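Local coordinates for protein prophenoloxidase b (Marsupenaeus japonicus, PDB 3WKY) that is a haemolymph type 3 copper protein that, once activated, probably hydroxylates monophenols and oxidises o-diphenols at its dicopper site, at residues T429-W435 with E443-F449; H482-S486 with R547-E551. All blocks are in the same frame, centred on the assembly; numbering follows the deposited sequence. Where two conformers were deposited one is given.

Contact 1: T429-W435 with E443-F449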
loop_
_atom_site.group_PDB
_atom_site.type_symbol
_atom_site.label_atom_id
_atom_site.label_comp_id
_atom_site.label_asym_id
_atom_site.label_seq_id
_atom_site.Cartn_x
_atom_site.Cartn_y
_atom_site.Cartn_z
ATOM N N THR A 429 34.628 29.543 34.894
ATOM C CA THR A 429 33.971 28.897 36.022
ATOM C C THR A 429 32.524 29.363 36.108
ATOM O O THR A 429 32.224 30.519 35.818
ATOM C CB THR A 429 34.693 29.178 37.361
ATOM O OG1 THR A 429 34.001 28.515 38.426
ATOM C CG2 THR A 429 34.728 30.662 37.650
ATOM N N VAL A 430 31.640 28.455 36.504
ATOM C CA VAL A 430 30.228 28.753 36.618
ATOM C C VAL A 430 29.805 28.446 38.050
ATOM O O VAL A 430 30.196 27.414 38.609
ATOM C CB VAL A 430 29.415 27.905 35.606
ATOM C CG1 VAL A 430 27.924 28.034 35.857
ATOM C CG2 VAL A 430 29.754 28.329 34.183
ATOM N N GLN A 431 29.021 29.337 38.649
ATOM C CA GLN A 431 28.616 29.146 40.038
ATOM C C GLN A 431 27.170 29.537 40.295
ATOM O O GLN A 431 26.769 30.698 40.120
ATOM C CB GLN A 431 29.548 29.906 40.999
ATOM C CG GLN A 431 29.128 29.804 42.471
ATOM C CD GLN A 431 29.223 28.391 43.017
ATOM O OE1 GLN A 431 30.260 27.735 42.899
ATOM N NE2 GLN A 431 28.133 27.909 43.612
ATOM N N GLU A 432 26.393 28.560 40.730
ATOM C CA GLU A 432 25.008 28.792 41.075
ATOM C C GLU A 432 24.958 29.648 42.328
ATOM O O GLU A 432 25.730 29.441 43.266
ATOM C CB GLU A 432 24.310 27.462 41.326
ATOM C CG GLU A 432 22.812 27.572 41.467
ATOM C CD GLU A 432 22.130 26.227 41.376
ATOM O OE1 GLU A 432 22.298 25.406 42.307
ATOM O OE2 GLU A 432 21.419 26.003 40.368
ATOM N N GLU A 433 24.052 30.617 42.331
ATOM C CA GLU A 433 23.886 31.514 43.468
ATOM C C GLU A 433 23.137 30.812 44.600
ATOM O O GLU A 433 22.538 29.753 44.400
ATOM C CB GLU A 433 23.130 32.776 43.042
ATOM C CG GLU A 433 23.825 34.093 43.402
ATOM C CD GLU A 433 25.142 34.300 42.667
ATOM O OE1 GLU A 433 25.169 35.062 41.675
ATOM O OE2 GLU A 433 26.158 33.708 43.081
ATOM N N HIS A 434 23.176 31.400 45.793
ATOM C CA HIS A 434 22.434 30.872 46.935
ATOM C C HIS A 434 20.942 30.869 46.644
ATOM O O HIS A 434 20.395 31.872 46.188
ATOM C CB HIS A 434 22.696 31.714 48.190
ATOM C CG HIS A 434 21.746 31.429 49.315
ATOM N ND1 HIS A 434 20.555 32.106 49.474
ATOM C CD2 HIS A 434 21.808 30.535 50.329
ATOM C CE1 HIS A 434 19.924 31.641 50.536
ATOM N NE2 HIS A 434 20.664 30.689 51.077
ATOM N N TRP A 435 20.281 29.747 46.906
ATOM C CA TRP A 435 18.843 29.666 46.682
ATOM C C TRP A 435 18.109 28.902 47.780
ATOM O O TRP A 435 16.889 29.017 47.914
ATOM C CB TRP A 435 18.524 29.084 45.294
ATOM C CG TRP A 435 19.033 27.689 45.063
ATOM C CD1 TRP A 435 20.239 27.331 44.532
ATOM C CD2 TRP A 435 18.331 26.470 45.326
ATOM N NE1 TRP A 435 20.332 25.961 44.456
ATOM C CE2 TRP A 435 19.174 25.410 44.940
ATOM C CE3 TRP A 435 17.068 26.171 45.851
ATOM C CZ2 TRP A 435 18.800 24.073 45.072
ATOM C CZ3 TRP A 435 16.702 24.847 45.986
ATOM C CH2 TRP A 435 17.563 23.814 45.596
ATOM N N GLU A 443 30.805 23.979 42.273
ATOM C CA GLU A 443 31.125 24.741 41.072
ATOM C C GLU A 443 30.688 23.994 39.814
ATOM O O GLU A 443 30.795 22.769 39.760
ATOM C CB GLU A 443 32.634 24.952 41.020
ATOM C CG GLU A 443 33.082 26.209 40.320
ATOM C CD GLU A 443 34.519 26.563 40.665
ATOM O OE1 GLU A 443 35.389 26.449 39.773
ATOM O OE2 GLU A 443 34.773 26.951 41.828
ATOM N N ASN A 444 30.220 24.737 38.813
ATOM C CA ASN A 444 29.857 24.195 37.501
ATOM C C ASN A 444 28.654 23.257 37.501
ATOM O O ASN A 444 28.508 22.422 36.600
ATOM C CB ASN A 444 31.069 23.536 36.844
ATOM C CG ASN A 444 32.235 24.477 36.745
ATOM O OD1 ASN A 444 32.081 25.622 36.309
ATOM N ND2 ASN A 444 33.417 24.019 37.170
ATOM N N LEU A 445 27.805 23.412 38.513
ATOM C CA LEU A 445 26.567 22.650 38.628
ATOM C C LEU A 445 25.373 23.592 38.653
ATOM O O LEU A 445 25.330 24.541 39.448
ATOM C CB LEU A 445 26.577 21.783 39.893
ATOM C CG LEU A 445 25.303 20.996 40.227
ATOM C CD1 LEU A 445 24.999 19.938 39.166
ATOM C CD2 LEU A 445 25.393 20.350 41.608
ATOM N N LEU A 446 24.406 23.344 37.769
ATOM C CA LEU A 446 23.184 24.146 37.724
ATOM C C LEU A 446 21.990 23.254 38.027
ATOM O O LEU A 446 22.019 22.050 37.742
ATOM C CB LEU A 446 23.010 24.793 36.347
ATOM C CG LEU A 446 24.128 25.734 35.885
ATOM C CD1 LEU A 446 23.788 26.339 34.527
ATOM C CD2 LEU A 446 24.360 26.834 36.911
ATOM N N HIS A 447 20.942 23.829 38.613
ATOM C CA HIS A 447 19.757 23.039 38.923
ATOM C C HIS A 447 18.507 23.583 38.255
ATOM O O HIS A 447 18.439 24.747 37.873
ATOM C CB HIS A 447 19.505 22.964 40.434
ATOM C CG HIS A 447 20.511 22.149 41.180
ATOM N ND1 HIS A 447 21.583 22.713 41.836
ATOM C CD2 HIS A 447 20.611 20.810 41.374
ATOM C CE1 HIS A 447 22.299 21.757 42.405
ATOM N NE2 HIS A 447 21.731 20.596 42.141
ATOM N N THR A 448 17.522 22.709 38.104
ATOM C CA THR A 448 16.197 23.139 37.667
ATOM C C THR A 448 15.177 22.428 38.522
ATOM O O THR A 448 15.466 21.395 39.134
ATOM C CB THR A 448 15.880 22.852 36.172
ATOM O OG1 THR A 448 15.761 21.441 35.962
ATOM C CG2 THR A 448 16.942 23.437 35.250
ATOM N N PHE A 449 13.989 23.017 38.628
ATOM C CA PHE A 449 12.897 22.408 39.397
ATOM C C PHE A 449 11.570 23.072 39.046
ATOM O O PHE A 449 11.552 24.095 38.358
ATOM C CB PHE A 449 13.159 22.497 40.912
ATOM C CG PHE A 449 13.795 23.790 41.344
ATOM C CD1 PHE A 449 13.117 24.995 41.217
ATOM C CD2 PHE A 449 15.069 23.795 41.882
ATOM C CE1 PHE A 449 13.703 26.186 41.611
ATOM C CE2 PHE A 449 15.663 24.982 42.282
ATOM C CZ PHE A 449 14.978 26.177 42.146
HETATM O O HOH W 1 32.671 29.278 42.474
HETATM O O HOH W 2 27.263 25.941 40.589
#
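Glu-432 and His-447 meet through a carboxylate that joins two strands of different sheets in the Ig-like domain; the strand axes approach to 6.4 Å at an angle of 38°. Glu-432 CB lies 3.6 Å from Leu-445 O. With CG anti to the backbone N (chi1 -170°) and the chain extended beyond it, the carboxylate reaches the second strand. There Glu-432 OE2 accepts the backbone N-H of His-447 on its syn side, while OE1 offers its syn lone pair to His-447 ND1 at 2.8 Å, a nearly straight bond (168°) in the imidazole plane. Trp-435 NE1 donates to Glu-432 OE1 from above the carboxylate plane at 3.0 Å, and Ser-441 OG is also hydrogen-bonded to Glu-432 OE1. Glutamate suits this buried place because one flat, anionic group can engage backbone, imidazole and indole together, and its charge would probably favour a protonated imidazole. Were Glu-432 replaced by an alanine, His-447 ND1 and the indole N-H would probably lose their shared acceptor, and both rings would be freer to turn. Farther along, Phe-449 CE2 lies over one face of the Trp-435 indole, 3.8 Å from Trp-435 CZ3. At the other end, Asn-444, with the positive phi that asparagine tolerates well, grips Val-430 twice: Val-430 N donates to Asn-444 OD1 at 2.9 Å, and Asn-444 N to Val-430 O at 2.7 Å. Val-430 CG1 packs on Leu-446 CD2, an apolar contact beside this pair of bonds. Strand 424-432 thus edges a three-stranded sheet beside 485-493, whereas strand 445-456 belongs to the seven-stranded sheet, flanked by 472-481 and 655-664.

Contact 2: H482-S486 with R547-E551. With NAG (2-acetamido-2-deoxy-beta-D-glucopyranose), chain F.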
loop_
_atom_site.group_PDB
_atom_site.type_symbol
_atom_site.label_atom_id
_atom_site.label_comp_id
_atom_site.label_asym_id
_atom_site.label_seq_id
_atom_site.Cartn_x
_atom_site.Cartn_y
_atom_site.Cartn_z
ATOM N N HIS A 482 14.694 27.840 37.614
ATOM C CA HIS A 482 16.079 27.558 37.965
ATOM C C HIS A 482 16.571 28.669 38.889
ATOM O O HIS A 482 16.081 29.789 38.809
ATOM C CB HIS A 482 16.943 27.552 36.700
ATOM C CG HIS A 482 17.089 28.901 36.070
ATOM N ND1 HIS A 482 18.112 29.771 36.397
ATOM C CD2 HIS A 482 16.330 29.550 35.153
ATOM C CE1 HIS A 482 17.986 30.882 35.698
ATOM N NE2 HIS A 482 16.908 30.776 34.935
ATOM N N PRO A 483 17.538 28.360 39.771
ATOM C CA PRO A 483 18.204 29.397 40.581
ATOM C C PRO A 483 19.052 30.321 39.716
ATOM O O PRO A 483 19.542 29.870 38.672
ATOM C CB PRO A 483 19.137 28.586 41.494
ATOM C CG PRO A 483 18.558 27.213 41.531
ATOM C CD PRO A 483 17.929 26.997 40.171
ATOM N N ASP A 484 19.244 31.576 40.129
ATOM C CA ASP A 484 20.223 32.437 39.463
ATOM C C ASP A 484 21.599 31.778 39.474
ATOM O O ASP A 484 21.919 31.001 40.376
ATOM C CB ASP A 484 20.350 33.801 40.158
ATOM C CG ASP A 484 19.106 34.662 40.025
ATOM O OD1 ASP A 484 18.284 34.416 39.118
ATOM O OD2 ASP A 484 18.965 35.607 40.835
ATOM N N PHE A 485 22.412 32.088 38.470
ATOM C CA PHE A 485 23.804 31.676 38.476
ATOM C C PHE A 485 24.667 32.768 37.874
ATOM O O PHE A 485 24.168 33.671 37.197
ATOM C CB PHE A 485 24.017 30.349 37.724
ATOM C CG PHE A 485 23.661 30.404 36.260
ATOM C CD1 PHE A 485 22.357 30.174 35.843
ATOM C CD2 PHE A 485 24.638 30.640 35.298
ATOM C CE1 PHE A 485 22.022 30.217 34.496
ATOM C CE2 PHE A 485 24.314 30.681 33.949
ATOM C CZ PHE A 485 22.999 30.467 33.547
ATOM N N SER A 486 25.968 32.706 38.146
ATOM C CA SER A 486 26.901 33.594 37.477
ATOM C C SER A 486 28.041 32.778 36.886
ATOM O O SER A 486 28.191 31.592 37.183
ATOM C CB SER A 486 27.462 34.627 38.449
ATOM O OG SER A 486 28.424 34.023 39.290
ATOM N N ARG A 547 29.549 37.585 34.762
ATOM C CA ARG A 547 28.202 37.901 34.321
ATOM C C ARG A 547 27.185 37.134 35.139
ATOM O O ARG A 547 27.381 35.955 35.446
ATOM C CB ARG A 547 28.024 37.553 32.839
ATOM C CG ARG A 547 28.726 38.517 31.906
ATOM C CD ARG A 547 27.890 39.758 31.666
ATOM N NE ARG A 547 26.947 39.552 30.569
ATOM C CZ ARG A 547 26.251 40.520 29.981
ATOM N NH1 ARG A 547 26.382 41.774 30.388
ATOM N NH2 ARG A 547 25.422 40.234 28.981
ATOM N N HIS A 548 26.094 37.803 35.494
ATOM C CA HIS A 548 24.979 37.186 36.213
ATOM C C HIS A 548 23.976 36.688 35.186
ATOM O O HIS A 548 23.851 37.276 34.115
ATOM C CB HIS A 548 24.287 38.210 37.117
ATOM C CG HIS A 548 23.238 37.620 38.017
ATOM N ND1 HIS A 548 21.965 37.325 37.585
ATOM C CD2 HIS A 548 23.283 37.287 39.328
ATOM C CE1 HIS A 548 21.267 36.820 38.591
ATOM N NE2 HIS A 548 22.040 36.792 39.659
ATOM N N SER A 549 23.255 35.633 35.520
ATOM C CA SER A 549 22.314 35.046 34.565
ATOM C C SER A 549 21.209 36.021 34.148
ATOM O O SER A 549 20.771 36.003 32.994
ATOM C CB SER A 549 21.770 33.714 35.097
ATOM O OG SER A 549 21.086 33.863 36.329
ATOM N N ASN A 550 20.791 36.907 35.054
ATOM C CA ASN A 550 19.748 37.891 34.730
ATOM C C ASN A 550 20.226 38.941 33.736
ATOM O O ASN A 550 19.427 39.716 33.228
ATOM C CB ASN A 550 19.233 38.607 35.987
ATOM C CG ASN A 550 18.204 37.804 36.757
ATOM O OD1 ASN A 550 17.908 36.657 36.423
ATOM N ND2 ASN A 550 17.657 38.417 37.818
ATOM N N GLU A 551 21.530 38.981 33.464
ATOM C CA GLU A 551 22.066 39.950 32.514
ATOM C C GLU A 551 22.158 39.387 31.106
ATOM O O GLU A 551 22.553 40.100 30.185
ATOM C CB GLU A 551 23.495 40.382 32.902
ATOM C CG GLU A 551 23.685 40.912 34.298
ATOM C CD GLU A 551 25.133 41.337 34.531
ATOM O OE1 GLU A 551 25.466 42.494 34.202
ATOM O OE2 GLU A 551 25.939 40.504 35.002
HETATM C C1 NAG F . 16.796 37.554 38.597
HETATM C C2 NAG F . 16.918 38.245 39.959
HETATM C C3 NAG F . 16.023 37.540 40.969
HETATM C C4 NAG F . 14.587 37.548 40.467
HETATM C C5 NAG F . 14.491 37.041 39.030
HETATM C C6 NAG F . 13.104 37.330 38.470
HETATM C C7 NAG F . 18.878 39.489 40.680
HETATM C C8 NAG F . 20.036 39.475 41.635
HETATM N N2 NAG F . 18.296 38.315 40.423
HETATM O O3 NAG F . 16.082 38.190 42.217
HETATM O O4 NAG F . 13.786 36.739 41.302
HETATM O O5 NAG F . 15.444 37.660 38.183
HETATM O O6 NAG F . 13.056 38.681 38.067
HETATM O O7 NAG F . 18.503 40.547 40.173
HETATM O O HOH W 3 25.493 33.765 34.223
#
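Asp-484 reaches across to the sugar that Asn-550 carries: the N-acetylglucosamine linked to Asn-550 ND2 turns its acetamide back, and NAG N2 donates to Asp-484 OD2 at 2.8 Å. The protein beneath this N-glycan is the end of an antiparallel strand pair in the three-stranded sheet of the Ig-like domain, where strand 541-548 breaks into a short 3-10 turn. Outside the two segments, Arg-576 forms a salt bridge with Asp-484 OD1 and a hydrogen bond to Asn-550 OD1. The His-548 ring meets Asp-484 at its edge, CE1 lying 3.4 Å from Asp-484 CG, with the carboxylate plane turned 75° from the ring. His-548 ND1 accepts the backbone N-H of Asn-550, close to the ring plane, which fixes the imidazole against the turn. Ser-486 and His-548 form an antiparallel non-hydrogen-bonded pair, and Ser-486 CA makes a C-H...O contact with Arg-547 O. Ser-549, small enough to tuck in where the strand ends, exchanges two hydrogen bonds with Phe-485. Its backbone N gives to Phe-485 O at 2.7 Å, and its OG, held between the backbone N and the carbonyl carbon (chi1 60°), accepts Phe-485 N at 3.1 Å in a nearly straight bond. The backbone sets Ser-549 CB over the face of the Phe-485 ring, a CH-pi contact 3.6 Å from the centroid and 15° off the ring normal.

Running from the N terminus, the chain leaves strand 424-432, makes a short excursion and returns in strand 445-456, so contact 1 closes a small loop while passing from one sheet to the other. Only afterwards, beyond strand 472-481, does contact 2 open; it closes after 60 intervening residues, where strand 541-548 ends. The two are therefore in series, neither nested nor crossed. In space they adjoin, because strand 485-493 lies between 424-432 and 541-548: Gln-431 N is 2.8 Å from Ser-486 O, probably a hydrogen bond. Pro-483 packs against the first contact, its CG 3.3 Å from Glu-432 OE2. Contact 1 ties one edge strand of the three-stranded sheet to the seven-stranded one, and contact 2 ties the middle strand to the other edge.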